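Local coordinates for putative nisin-resistance protein (Streptococcus agalactiae 515, PDB 4Y68) that probably acts as a serine peptidase of family S41 that recognises and degrades the lantibiotic nisin, giving the bacterium resistance to it, at residues 178-183 / 276-281; 167-172 / 231-236; 253-258 / 282-287. All blocks are in the same frame, centred on the assembly; numbering follows the deposited sequence.

Interaction 1: 178-183 / 276-281; sequences NDTLFH and SDRQGY
His-183 and Ser-276 form an antiparallel hydrogen-bonded pair, His-183 N to Ser-276 O at 2.9 Å and Ser-276 N to His-183 O at 3.1 Å, and from there the chain of 276-281 swings off into a type I turn. The first bond runs almost straight into its carbonyl, while the second donor stands well above the carbonyl plane. Both side chains lie on one face of the sheet: Ser-276 OG packs 3.5 Å from His-183 CB, and Asp-277 O lies in the plane of the imidazole at its edge, nearest CD2. Elsewhere on the ring's edge, ND1 is hydrogen-bonded to Thr-193 OG1.

Beyond the pair, Arg-278 takes over. Its chain bends at chi3 (-55°), which turns the guanidinium back toward strand 180-185, and NH1 donates to Thr-180 O at 2.9 Å, in both the guanidinium and the carbonyl plane. On the way its CG slides past Thr-180 CG2. NH2 reaches further, to the carbonyls of Ser-236 and Lys-238. A water accepts from Arg-278 N and donates to Leu-181 O at 2.7 Å; it also sits over one guanidinium face. Leu-181 and Phe-182 form a classic beta bulge opposite Ile-194.

Within the turn, Asp-277 OD1 receives Tyr-281 N, and OD2 bonds to the hydroxyl of Tyr-283. Three carbonyl oxygens grip the two terminal nitrogens of Arg-278, which should limit rotation of the guanidinium, and arginine and water tie the turn to the strand where direct backbone bonds stop.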
ATOM      1  N   ASN A 178       6.707   7.575  16.530  1.00 24.33           N
ATOM      2  CA  ASN A 178       6.084   8.833  16.118  1.00 26.95           C
ATOM      3  C   ASN A 178       7.111   9.654  15.354  1.00 27.51           C
ATOM      4  O   ASN A 178       7.577  10.679  15.826  1.00 28.51           O
ATOM      5  CB  ASN A 178       5.555   9.612  17.319  1.00 26.55           C
ATOM      6  CG  ASN A 178       4.793  10.851  16.913  1.00 30.85           C
ATOM      7  OD1 ASN A 178       4.176  10.900  15.853  1.00 31.45           O
ATOM      8  ND2 ASN A 178       4.840  11.866  17.752  1.00 38.28           N
ATOM      9  N   ASP A 179       7.481   9.172  14.179  1.00 28.13           N
ATOM     10  CA  ASP A 179       8.611   9.713  13.425  1.00 25.54           C
ATOM     11  C   ASP A 179       8.488   9.234  11.979  1.00 25.87           C
ATOM     12  O   ASP A 179       7.458   8.698  11.575  1.00 24.28           O
ATOM     13  CB  ASP A 179       9.945   9.231  14.035  1.00 28.93           C
ATOM     14  CG  ASP A 179      11.125  10.170  13.753  1.00 33.84           C
ATOM     15  OD1 ASP A 179      11.171  10.831  12.693  1.00 33.69           O
ATOM     16  OD2 ASP A 179      12.022  10.248  14.618  1.00 38.99           O
ATOM     17  N   THR A 180       9.571   9.371  11.234  1.00 22.01           N
ATOM     18  CA  THR A 180       9.632   8.938   9.857  1.00 26.33           C
ATOM     19  C   THR A 180       9.300   7.451   9.719  1.00 22.90           C
ATOM     20  O   THR A 180       9.814   6.625  10.445  1.00 22.14           O
ATOM     21  CB  THR A 180      11.023   9.226   9.275  1.00 27.71           C
ATOM     22  OG1 THR A 180      11.154  10.638   9.041  1.00 25.03           O
ATOM     23  CG2 THR A 180      11.225   8.473   7.983  1.00 22.54           C
ATOM     24  N   LEU A 181       8.405   7.132   8.798  1.00 23.21           N
ATOM     25  CA  LEU A 181       8.082   5.744   8.494  1.00 19.42           C
ATOM     26  C   LEU A 181       8.851   5.247   7.265  1.00 20.25           C
ATOM     27  O   LEU A 181       9.491   4.196   7.322  1.00 20.16           O
ATOM     28  CB  LEU A 181       6.575   5.592   8.295  1.00 19.75           C
ATOM     29  CG  LEU A 181       5.737   5.269   9.538  1.00 26.82           C
ATOM     30  CD1 LEU A 181       6.473   5.467  10.853  1.00 19.79           C
ATOM     31  CD2 LEU A 181       4.431   6.031   9.521  1.00 24.74           C
ATOM     32  N   PHE A 182       8.760   5.980   6.156  1.00 17.14           N
ATOM     33  CA  PHE A 182       9.612   5.749   4.987  1.00 20.93           C
ATOM     34  C   PHE A 182       9.688   7.058   4.191  1.00 22.93           C
ATOM     35  O   PHE A 182       8.957   7.992   4.490  1.00 22.95           O
ATOM     36  CB  PHE A 182       9.094   4.581   4.109  1.00 18.18           C
ATOM     37  CG  PHE A 182       7.678   4.765   3.626  1.00 21.28           C
ATOM     38  CD1 PHE A 182       6.608   4.305   4.375  1.00 18.54           C
ATOM     39  CD2 PHE A 182       7.417   5.413   2.438  1.00 20.88           C
ATOM     40  CE1 PHE A 182       5.303   4.487   3.941  1.00 22.60           C
ATOM     41  CE2 PHE A 182       6.111   5.588   1.998  1.00 22.20           C
ATOM     42  CZ  PHE A 182       5.058   5.132   2.744  1.00 21.97           C
ATOM     43  N   HIS A 183      10.585   7.133   3.205  1.00 24.96           N
ATOM     44  CA  HIS A 183      10.657   8.297   2.290  1.00 23.38           C
ATOM     45  C   HIS A 183      10.211   7.944   0.872  1.00 22.55           C
ATOM     46  O   HIS A 183      10.182   6.778   0.485  1.00 23.68           O
ATOM     47  CB  HIS A 183      12.080   8.851   2.209  1.00 23.95           C
ATOM     48  CG  HIS A 183      12.750   8.995   3.533  1.00 25.12           C
ATOM     49  ND1 HIS A 183      12.580  10.099   4.338  1.00 29.50           N
ATOM     50  CD2 HIS A 183      13.614   8.183   4.183  1.00 27.04           C
ATOM     51  CE1 HIS A 183      13.302   9.957   5.432  1.00 30.13           C
ATOM     52  NE2 HIS A 183      13.941   8.802   5.364  1.00 30.21           N
ATOM     53  N   SER A 276      12.461   4.784  -0.124  1.00 21.05           N
ATOM     54  CA  SER A 276      13.587   4.321   0.686  1.00 19.75           C
ATOM     55  C   SER A 276      13.167   4.187   2.135  1.00 17.92           C
ATOM     56  O   SER A 276      12.323   4.926   2.594  1.00 20.71           O
ATOM     57  CB  SER A 276      14.776   5.267   0.548  1.00 21.78           C
ATOM     58  OG  SER A 276      14.360   6.574   0.846  1.00 27.75           O
ATOM     59  N   ASP A 277      13.747   3.232   2.847  1.00 21.80           N
ATOM     60  CA  ASP A 277      13.411   3.017   4.246  1.00 23.29           C
ATOM     61  C   ASP A 277      14.277   3.919   5.145  1.00 25.52           C
ATOM     62  O   ASP A 277      15.101   4.694   4.637  1.00 27.43           O
ATOM     63  CB  ASP A 277      13.546   1.524   4.621  1.00 21.39           C
ATOM     64  CG  ASP A 277      14.960   0.985   4.448  1.00 25.67           C
ATOM     65  OD1 ASP A 277      15.938   1.736   4.594  1.00 24.46           O
ATOM     66  OD2 ASP A 277      15.094  -0.220   4.163  1.00 31.75           O
ATOM     67  N   ARG A 278      14.054   3.848   6.459  1.00 24.24           N
ATOM     68  CA  ARG A 278      14.780   4.677   7.438  1.00 27.00           C
ATOM     69  C   ARG A 278      16.297   4.474   7.347  1.00 32.47           C
ATOM     70  O   ARG A 278      17.069   5.372   7.667  1.00 30.06           O
ATOM     71  CB  ARG A 278      14.313   4.375   8.881  1.00 24.73           C
ATOM     72  CG  ARG A 278      13.151   5.239   9.357  1.00 32.36           C
ATOM     73  CD  ARG A 278      12.766   4.974  10.844  1.00 31.28           C
ATOM     74  NE  ARG A 278      12.491   3.563  10.993  1.00 23.90           N
ATOM     75  CZ  ARG A 278      11.278   3.026  11.029  1.00 24.18           C
ATOM     76  NH1 ARG A 278      10.182   3.788  11.011  1.00 19.75           N
ATOM     77  NH2 ARG A 278      11.169   1.703  11.110  1.00 27.05           N
ATOM     78  N   GLN A 279      16.706   3.286   6.912  1.00 27.74           N
ATOM     79  CA  GLN A 279      18.105   2.885   6.922  1.00 30.16           C
ATOM     80  C   GLN A 279      18.824   3.367   5.672  1.00 31.51           C
ATOM     81  O   GLN A 279      20.045   3.298   5.580  1.00 32.41           O
ATOM     82  CB  GLN A 279      18.222   1.364   7.058  1.00 30.99           C
ATOM     83  CG  GLN A 279      17.544   0.825   8.300  1.00 27.61           C
ATOM     84  CD  GLN A 279      17.768  -0.662   8.500  1.00 36.18           C
ATOM     85  OE1 GLN A 279      17.182  -1.489   7.799  1.00 39.12           O
ATOM     86  NE2 GLN A 279      18.617  -1.012   9.462  1.00 28.97           N
ATOM     87  N   GLY A 280      18.058   3.893   4.730  1.00 29.38           N
ATOM     88  CA  GLY A 280      18.615   4.449   3.514  1.00 30.95           C
ATOM     89  C   GLY A 280      18.548   3.532   2.304  1.00 28.97           C
ATOM     90  O   GLY A 280      18.984   3.920   1.224  1.00 28.62           O
ATOM     91  N   TYR A 281      18.026   2.319   2.474  1.00 28.30           N
ATOM     92  CA  TYR A 281      17.921   1.374   1.354  1.00 29.32           C
ATOM     93  C   TYR A 281      16.871   1.798   0.335  1.00 25.68           C
ATOM     94  O   TYR A 281      15.782   2.213   0.711  1.00 26.07           O
ATOM     95  CB  TYR A 281      17.583  -0.027   1.847  1.00 28.27           C
ATOM     96  CG  TYR A 281      18.685  -0.677   2.626  1.00 37.40           C
ATOM     97  CD1 TYR A 281      19.716  -1.342   1.981  1.00 41.69           C
ATOM     98  CD2 TYR A 281      18.691  -0.646   4.020  1.00 36.80           C
ATOM     99  CE1 TYR A 281      20.734  -1.952   2.704  1.00 42.30           C
ATOM    100  CE2 TYR A 281      19.697  -1.252   4.743  1.00 37.83           C
ATOM    101  CZ  TYR A 281      20.715  -1.902   4.081  1.00 39.66           C
ATOM    102  OH  TYR A 281      21.718  -2.505   4.799  1.00 50.75           O
TER
HETATM  103  O   HOH W   1      11.686   2.613   7.216  1.00 21.88           O

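Interaction 2: 167-172 / 231-236; sequences PMIGGL and EMTFLS
Flat groups play no part where Ile-169 and Thr-233 meet: there is no ring face or edge in the contact, just aliphatic branches against two hydroxyl-bearing side chains. The helices come together at this pair, whose CA atoms are 6.4 Å apart. Ile-169 has chi1 at -67° and chi2 at -61°, a double bend that carries CD1 into the notch between Thr-233 and Ser-236, one helical turn apart; the methyl lies 3.7 Å from Thr-233 OG1 and 3.7 Å from Ser-236 OG. Leu-172 CD1 meets Thr-233 CG2 at 3.9 Å, the two side chains crossing at about a right angle. Met-168 also crosses Thr-233 at about a right angle and touches it with CB, 3.8 Å from OG1, while its thioether runs on past.

Neither hydroxyl spends its bond across the gap. Ser-236 OG donates back to Met-232 O at 2.8 Å, in the carbonyl plane, and Thr-233 OG1 bonds to Ser-229 O in its own helix. With both hydroxyls bonded on their own side, the methyl can rest against them without leaving a buried donor unpaired.

Leu-172 reaches Leu-145 of helix 131-147 as well, while Ser-236 touches Leu-181 and Phe-182. Helices 165-171 and 229-235 follow strands 152-156 and 218-222, parallel neighbours in the mixed sheet, so this is the packing of successive helices in the alpha/beta core of the S41 peptidase domain.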
ATOM      1  N   PRO A 167      -5.718   2.409   7.784  1.00 23.34           N
ATOM      2  CA  PRO A 167      -6.065   1.458   8.850  1.00 22.42           C
ATOM      3  C   PRO A 167      -4.931   0.485   9.211  1.00 26.51           C
ATOM      4  O   PRO A 167      -4.854  -0.006  10.354  1.00 21.67           O
ATOM      5  CB  PRO A 167      -7.260   0.699   8.260  1.00 27.08           C
ATOM      6  CG  PRO A 167      -7.214   0.969   6.772  1.00 23.26           C
ATOM      7  CD  PRO A 167      -6.639   2.325   6.639  1.00 19.99           C
ATOM      8  N   MET A 168      -4.057   0.197   8.247  1.00 25.08           N
ATOM      9  CA  MET A 168      -2.916  -0.688   8.500  1.00 27.45           C
ATOM     10  C   MET A 168      -1.892  -0.028   9.402  1.00 24.90           C
ATOM     11  O   MET A 168      -1.517  -0.571  10.449  1.00 28.62           O
ATOM     12  CB  MET A 168      -2.245  -1.114   7.185  1.00 23.84           C
ATOM     13  CG  MET A 168      -3.094  -2.030   6.370  1.00 26.25           C
ATOM     14  SD  MET A 168      -2.220  -2.759   4.984  1.00 24.82           S
ATOM     15  CE  MET A 168      -3.673  -3.086   3.997  1.00 18.21           C
ATOM     16  N   ILE A 169      -1.421   1.144   8.996  1.00 25.78           N
ATOM     17  CA  ILE A 169      -0.440   1.834   9.808  1.00 24.47           C
ATOM     18  C   ILE A 169      -1.103   2.268  11.100  1.00 23.54           C
ATOM     19  O   ILE A 169      -0.538   2.101  12.172  1.00 28.40           O
ATOM     20  CB  ILE A 169       0.160   3.066   9.102  1.00 22.17           C
ATOM     21  CG1 ILE A 169       1.012   2.646   7.902  1.00 21.40           C
ATOM     22  CG2 ILE A 169       1.022   3.846  10.092  1.00 20.44           C
ATOM     23  CD1 ILE A 169       2.186   1.769   8.251  1.00 22.28           C
ATOM     24  N   GLY A 170      -2.303   2.822  10.993  1.00 20.44           N
ATOM     25  CA  GLY A 170      -3.046   3.283  12.157  1.00 29.84           C
ATOM     26  C   GLY A 170      -3.270   2.259  13.270  1.00 29.42           C
ATOM     27  O   GLY A 170      -3.050   2.542  14.448  1.00 31.68           O
ATOM     28  N   GLY A 171      -3.703   1.062  12.904  1.00 25.08           N
ATOM     29  CA  GLY A 171      -3.954   0.034  13.889  1.00 24.16           C
ATOM     30  C   GLY A 171      -2.675  -0.381  14.592  1.00 25.42           C
ATOM     31  O   GLY A 171      -2.704  -0.819  15.737  1.00 31.90           O
ATOM     32  N   LEU A 172      -1.547  -0.232  13.910  1.00 24.88           N
ATOM     33  CA  LEU A 172      -0.261  -0.644  14.457  1.00 24.40           C
ATOM     34  C   LEU A 172       0.474   0.518  15.121  1.00 25.48           C
ATOM     35  O   LEU A 172       1.664   0.405  15.452  1.00 22.97           O
ATOM     36  CB  LEU A 172       0.607  -1.255  13.358  1.00 18.16           C
ATOM     37  CG  LEU A 172      -0.038  -2.469  12.666  1.00 24.03           C
ATOM     38  CD1 LEU A 172       0.670  -2.875  11.374  1.00 22.70           C
ATOM     39  CD2 LEU A 172      -0.126  -3.663  13.615  1.00 20.69           C
ATOM     40  N   GLU A 231       3.712  -3.922   1.816  1.00 17.99           N
ATOM     41  CA  GLU A 231       5.163  -3.801   1.753  1.00 18.80           C
ATOM     42  C   GLU A 231       5.629  -2.495   2.429  1.00 19.63           C
ATOM     43  O   GLU A 231       6.599  -2.503   3.167  1.00 16.49           O
ATOM     44  CB  GLU A 231       5.644  -3.862   0.319  1.00 21.17           C
ATOM     45  CG  GLU A 231       5.602  -5.243  -0.261  1.00 18.40           C
ATOM     46  CD  GLU A 231       5.990  -5.247  -1.701  1.00 18.95           C
ATOM     47  OE1 GLU A 231       5.215  -4.695  -2.527  1.00 22.15           O
ATOM     48  OE2 GLU A 231       7.081  -5.770  -1.999  1.00 21.12           O
ATOM     49  N   MET A 232       4.911  -1.393   2.205  1.00 20.18           N
ATOM     50  CA  MET A 232       5.277  -0.122   2.836  1.00 19.86           C
ATOM     51  C   MET A 232       4.993  -0.128   4.339  1.00 23.65           C
ATOM     52  O   MET A 232       5.651   0.588   5.094  1.00 23.15           O
ATOM     53  CB  MET A 232       4.555   1.059   2.178  1.00 17.52           C
ATOM     54  CG  MET A 232       5.492   1.869   1.255  1.00 25.66           C
ATOM     55  SD  MET A 232       6.060   0.842  -0.120  1.00 23.17           S
ATOM     56  CE  MET A 232       4.484   0.801  -0.990  1.00 19.76           C
ATOM     57  N   THR A 233       4.007  -0.918   4.761  1.00 19.76           N
ATOM     58  CA  THR A 233       3.812  -1.190   6.172  1.00 19.41           C
ATOM     59  C   THR A 233       4.994  -1.980   6.714  1.00 22.33           C
ATOM     60  O   THR A 233       5.496  -1.676   7.796  1.00 22.65           O
ATOM     61  CB  THR A 233       2.511  -1.963   6.445  1.00 17.65           C
ATOM     62  OG1 THR A 233       1.414  -1.130   6.096  1.00 20.48           O
ATOM     63  CG2 THR A 233       2.401  -2.320   7.934  1.00 18.95           C
ATOM     64  N   PHE A 234       5.424  -2.998   5.969  1.00 19.95           N
ATOM     65  CA  PHE A 234       6.625  -3.739   6.330  1.00 17.71           C
ATOM     66  C   PHE A 234       7.822  -2.797   6.445  1.00 21.26           C
ATOM     67  O   PHE A 234       8.564  -2.887   7.394  1.00 20.96           O
ATOM     68  CB  PHE A 234       6.922  -4.838   5.295  1.00 21.25           C
ATOM     69  CG  PHE A 234       8.110  -5.709   5.634  1.00 20.90           C
ATOM     70  CD1 PHE A 234       8.562  -5.829   6.934  1.00 28.49           C
ATOM     71  CD2 PHE A 234       8.772  -6.409   4.643  1.00 30.50           C
ATOM     72  CE1 PHE A 234       9.653  -6.628   7.243  1.00 27.31           C
ATOM     73  CE2 PHE A 234       9.868  -7.215   4.944  1.00 31.07           C
ATOM     74  CZ  PHE A 234      10.305  -7.320   6.245  1.00 30.43           C
ATOM     75  N   LEU A 235       8.017  -1.898   5.475  1.00 19.74           N
ATOM     76  CA  LEU A 235       9.160  -0.979   5.538  1.00 20.94           C
ATOM     77  C   LEU A 235       9.130  -0.101   6.786  1.00 19.86           C
ATOM     78  O   LEU A 235      10.171   0.260   7.312  1.00 21.23           O
ATOM     79  CB  LEU A 235       9.218  -0.092   4.291  1.00 22.72           C
ATOM     80  CG  LEU A 235       9.620  -0.879   3.052  1.00 22.93           C
ATOM     81  CD1 LEU A 235       9.794   0.038   1.833  1.00 22.67           C
ATOM     82  CD2 LEU A 235      10.904  -1.636   3.359  1.00 20.70           C
ATOM     83  N   SER A 236       7.935   0.231   7.261  1.00 22.45           N
ATOM     84  CA  SER A 236       7.797   1.125   8.407  1.00 22.36           C
ATOM     85  C   SER A 236       8.361   0.535   9.703  1.00 22.23           C
ATOM     86  O   SER A 236       8.565   1.268  10.660  1.00 24.05           O
ATOM     87  CB  SER A 236       6.336   1.483   8.627  1.00 22.04           C
ATOM     88  OG  SER A 236       5.767   2.021   7.462  1.00 21.28           O
TER

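Interaction 3: 253-258 / 282-287; sequences YTTVNE and KYENTP
Thr-255 OG1 donates to Asn-285 OD1 at 2.7 Å, and Thr-254 OG1 donates to Thr-286 O at 2.8 Å, so two consecutive threonines each grip segment 282-287 by a hydroxyl. The amide oxygen of Asn-285 is reached somewhat out of its plane; the two side chains cross at about a right angle, with Thr-255 CG2 also lying against the amide, 3.3 Å from OD1. Thr-255 OG1 has a second hydrogen-bond partner in His-90, which brings the N-terminal part of the chain to this corner. Between the two hydroxyl bonds sits a backbone one, Asn-285 N to Thr-254 O at 3.1 Å. It is straight at the hydrogen (177°), yet the donor stands far above the carbonyl plane, a sign that the two segments meet here as turns and not as paired strands.

The backbone fits this: Thr-254 is the centre of an inverse gamma turn, and Asn-285 has left-handed helical backbone angles. Both loops hang on the antiparallel sheet. Residues 253-255 lead into strand 256-261, and residues 284-287 come after strand 282-283; each strand pairs with 267-276, so the contact joins loops flanking two strands that share a partner.

With chi1 at 40°, Thr-254 OG1 falls between its backbone N and carbonyl carbon and comes within 3.3 Å of Tyr-283 CB. Tyr-253 CA lies 3.6 Å from Asn-285 OD1, while its ring turns outward to meet Lys-89 in a cation-pi contact. Thr-255 CG2 also packs on Glu-284 CA at 4.0 Å.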
ATOM      1  N   TYR A 253       6.301  -4.496  -5.057  1.00 22.67           N
ATOM      2  CA  TYR A 253       5.498  -3.356  -5.518  1.00 19.61           C
ATOM      3  C   TYR A 253       5.802  -2.183  -4.602  1.00 23.93           C
ATOM      4  O   TYR A 253       4.909  -1.438  -4.161  1.00 23.36           O
ATOM      5  CB  TYR A 253       4.000  -3.708  -5.563  1.00 20.13           C
ATOM      6  CG  TYR A 253       3.677  -4.662  -6.709  1.00 21.17           C
ATOM      7  CD1 TYR A 253       3.191  -4.192  -7.916  1.00 22.80           C
ATOM      8  CD2 TYR A 253       3.900  -6.022  -6.587  1.00 28.55           C
ATOM      9  CE1 TYR A 253       2.923  -5.045  -8.968  1.00 26.90           C
ATOM     10  CE2 TYR A 253       3.651  -6.894  -7.637  1.00 27.60           C
ATOM     11  CZ  TYR A 253       3.156  -6.397  -8.824  1.00 32.13           C
ATOM     12  OH  TYR A 253       2.887  -7.257  -9.864  1.00 35.54           O
ATOM     13  N   THR A 254       7.092  -2.041  -4.314  1.00 20.11           N
ATOM     14  CA  THR A 254       7.565  -0.993  -3.442  1.00 19.11           C
ATOM     15  C   THR A 254       7.702   0.285  -4.266  1.00 23.17           C
ATOM     16  O   THR A 254       8.800   0.707  -4.617  1.00 22.80           O
ATOM     17  CB  THR A 254       8.905  -1.375  -2.754  1.00 20.60           C
ATOM     18  OG1 THR A 254       9.762  -2.048  -3.693  1.00 21.78           O
ATOM     19  CG2 THR A 254       8.641  -2.328  -1.576  1.00 21.44           C
ATOM     20  N   THR A 255       6.558   0.877  -4.599  1.00 21.90           N
ATOM     21  CA  THR A 255       6.520   2.247  -5.080  1.00 21.87           C
ATOM     22  C   THR A 255       5.265   2.910  -4.552  1.00 21.71           C
ATOM     23  O   THR A 255       4.244   2.249  -4.317  1.00 20.73           O
ATOM     24  CB  THR A 255       6.559   2.349  -6.623  1.00 20.12           C
ATOM     25  OG1 THR A 255       5.646   1.400  -7.203  1.00 24.64           O
ATOM     26  CG2 THR A 255       7.969   2.080  -7.132  1.00 21.98           C
ATOM     27  N   VAL A 256       5.340   4.221  -4.358  1.00 20.96           N
ATOM     28  CA  VAL A 256       4.156   4.980  -3.980  1.00 18.54           C
ATOM     29  C   VAL A 256       3.272   5.279  -5.206  1.00 21.45           C
ATOM     30  O   VAL A 256       3.761   5.696  -6.266  1.00 20.76           O
ATOM     31  CB  VAL A 256       4.571   6.280  -3.267  1.00 22.45           C
ATOM     32  CG1 VAL A 256       3.408   7.277  -3.225  1.00 25.57           C
ATOM     33  CG2 VAL A 256       5.088   5.959  -1.857  1.00 19.87           C
ATOM     34  N   ASN A 257       1.974   5.032  -5.084  1.00 18.76           N
ATOM     35  CA  ASN A 257       1.016   5.465  -6.099  1.00 18.70           C
ATOM     36  C   ASN A 257       0.170   6.643  -5.646  1.00 22.62           C
ATOM     37  O   ASN A 257      -0.050   6.849  -4.447  1.00 22.04           O
ATOM     38  CB  ASN A 257       0.064   4.336  -6.493  1.00 21.93           C
ATOM     39  CG  ASN A 257       0.759   3.211  -7.232  1.00 21.14           C
ATOM     40  OD1 ASN A 257       1.885   3.365  -7.712  1.00 18.14           O
ATOM     41  ND2 ASN A 257       0.085   2.061  -7.317  1.00 22.58           N
ATOM     42  N   GLU A 258      -0.303   7.406  -6.622  1.00 22.34           N
ATOM     43  CA  GLU A 258      -1.336   8.401  -6.386  1.00 21.65           C
ATOM     44  C   GLU A 258      -2.528   7.958  -7.220  1.00 23.11           C
ATOM     45  O   GLU A 258      -2.350   7.397  -8.305  1.00 23.24           O
ATOM     46  CB  GLU A 258      -0.861   9.807  -6.756  1.00 20.84           C
ATOM     47  CG  GLU A 258       0.443  10.221  -6.044  1.00 22.60           C
ATOM     48  CD  GLU A 258       1.027  11.556  -6.538  1.00 29.00           C
ATOM     49  OE1 GLU A 258       0.488  12.136  -7.499  1.00 28.58           O
ATOM     50  OE2 GLU A 258       2.042  12.026  -5.965  1.00 31.60           O
ATOM     51  N   LYS A 282      17.187   1.683  -0.947  1.00 22.93           N
ATOM     52  CA  LYS A 282      16.250   2.124  -1.988  1.00 26.81           C
ATOM     53  C   LYS A 282      15.420   0.982  -2.575  1.00 24.42           C
ATOM     54  O   LYS A 282      15.899  -0.137  -2.713  1.00 27.14           O
ATOM     55  CB  LYS A 282      16.994   2.841  -3.105  1.00 27.03           C
ATOM     56  CG  LYS A 282      17.697   4.108  -2.643  1.00 32.87           C
ATOM     57  CD  LYS A 282      18.339   4.849  -3.831  1.00 36.99           C
ATOM     58  CE  LYS A 282      19.331   5.915  -3.353  1.00 45.36           C
ATOM     59  NZ  LYS A 282      19.801   6.827  -4.455  1.00 56.44           N
ATOM     60  N   TYR A 283      14.168   1.275  -2.899  1.00 21.61           N
ATOM     61  CA  TYR A 283      13.271   0.281  -3.481  1.00 25.44           C
ATOM     62  C   TYR A 283      12.595   0.906  -4.676  1.00 24.62           C
ATOM     63  O   TYR A 283      12.205   2.075  -4.634  1.00 26.16           O
ATOM     64  CB  TYR A 283      12.222  -0.218  -2.458  1.00 23.77           C
ATOM     65  CG  TYR A 283      12.835  -0.751  -1.164  1.00 23.60           C
ATOM     66  CD1 TYR A 283      13.036  -2.110  -0.969  1.00 22.17           C
ATOM     67  CD2 TYR A 283      13.257   0.112  -0.180  1.00 23.49           C
ATOM     68  CE1 TYR A 283      13.618  -2.580   0.178  1.00 22.79           C
ATOM     69  CE2 TYR A 283      13.825  -0.346   0.970  1.00 24.56           C
ATOM     70  CZ  TYR A 283      14.003  -1.690   1.147  1.00 26.01           C
ATOM     71  OH  TYR A 283      14.568  -2.137   2.316  1.00 31.98           O
ATOM     72  N   GLU A 284      12.462   0.137  -5.746  1.00 25.48           N
ATOM     73  CA  GLU A 284      11.724   0.592  -6.911  1.00 24.00           C
ATOM     74  C   GLU A 284      11.031  -0.608  -7.532  1.00 22.47           C
ATOM     75  O   GLU A 284      11.496  -1.154  -8.519  1.00 26.71           O
ATOM     76  CB  GLU A 284      12.650   1.283  -7.911  1.00 22.58           C
ATOM     77  CG  GLU A 284      11.932   2.019  -9.018  1.00 23.22           C
ATOM     78  CD  GLU A 284      12.880   2.794  -9.935  1.00 29.98           C
ATOM     79  OE1 GLU A 284      14.044   3.045  -9.547  1.00 31.55           O
ATOM     80  OE2 GLU A 284      12.455   3.156 -11.054  1.00 29.85           O
ATOM     81  N   ASN A 285       9.919  -1.015  -6.935  1.00 22.26           N
ATOM     82  CA  ASN A 285       9.216  -2.207  -7.375  1.00 22.19           C
ATOM     83  C   ASN A 285      10.170  -3.374  -7.265  1.00 22.83           C
ATOM     84  O   ASN A 285      10.316  -4.183  -8.181  1.00 26.94           O
ATOM     85  CB  ASN A 285       8.677  -2.029  -8.792  1.00 22.23           C
ATOM     86  CG  ASN A 285       7.492  -1.071  -8.830  1.00 25.84           C
ATOM     87  OD1 ASN A 285       6.785  -0.920  -7.831  1.00 21.74           O
ATOM     88  ND2 ASN A 285       7.271  -0.424  -9.971  1.00 20.24           N
ATOM     89  N   THR A 286      10.839  -3.423  -6.123  1.00 21.36           N
ATOM     90  CA  THR A 286      11.786  -4.474  -5.817  1.00 25.12           C
ATOM     91  C   THR A 286      11.397  -5.191  -4.521  1.00 26.14           C
ATOM     92  O   THR A 286      10.994  -4.557  -3.534  1.00 25.43           O
ATOM     93  CB  THR A 286      13.205  -3.923  -5.677  1.00 26.79           C
ATOM     94  OG1 THR A 286      13.263  -3.092  -4.530  1.00 29.31           O
ATOM     95  CG2 THR A 286      13.575  -3.087  -6.884  1.00 31.21           C
ATOM     96  N   PRO A 287      11.522  -6.521  -4.520  1.00 25.56           N
ATOM     97  CA  PRO A 287      11.102  -7.312  -3.365  1.00 26.09           C
ATOM     98  C   PRO A 287      11.882  -6.967  -2.093  1.00 27.00           C
ATOM     99  O   PRO A 287      13.042  -6.569  -2.141  1.00 26.88           O
ATOM    100  CB  PRO A 287      11.376  -8.756  -3.821  1.00 27.13           C
ATOM    101  CG  PRO A 287      11.230  -8.701  -5.323  1.00 25.03           C
ATOM    102  CD  PRO A 287      11.847  -7.366  -5.685  1.00 28.74           C
TER

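How the interactions relate
From the N terminus, helix 165-171 supplies the first half of interaction 2, and strand 180-185 the first half of interaction 1. Interaction 2 closes at 231-236, back on helix 165-171, before interaction 3 opens at 253-258. Residues 276-281 then close interaction 1, and 282-287, next in the chain, close interaction 3. Interaction 1 therefore crosses both others, whereas 2 and 3 follow in series; none nests in another. Interaction 2 joins two core helices, and 1 and 3 join parts of the antiparallel sheet. Cross-contacts link the two: Phe-182 packs on Met-232 and Val-256, and Glu-231 OE1 accepts a probable hydrogen bond from Tyr-253 N.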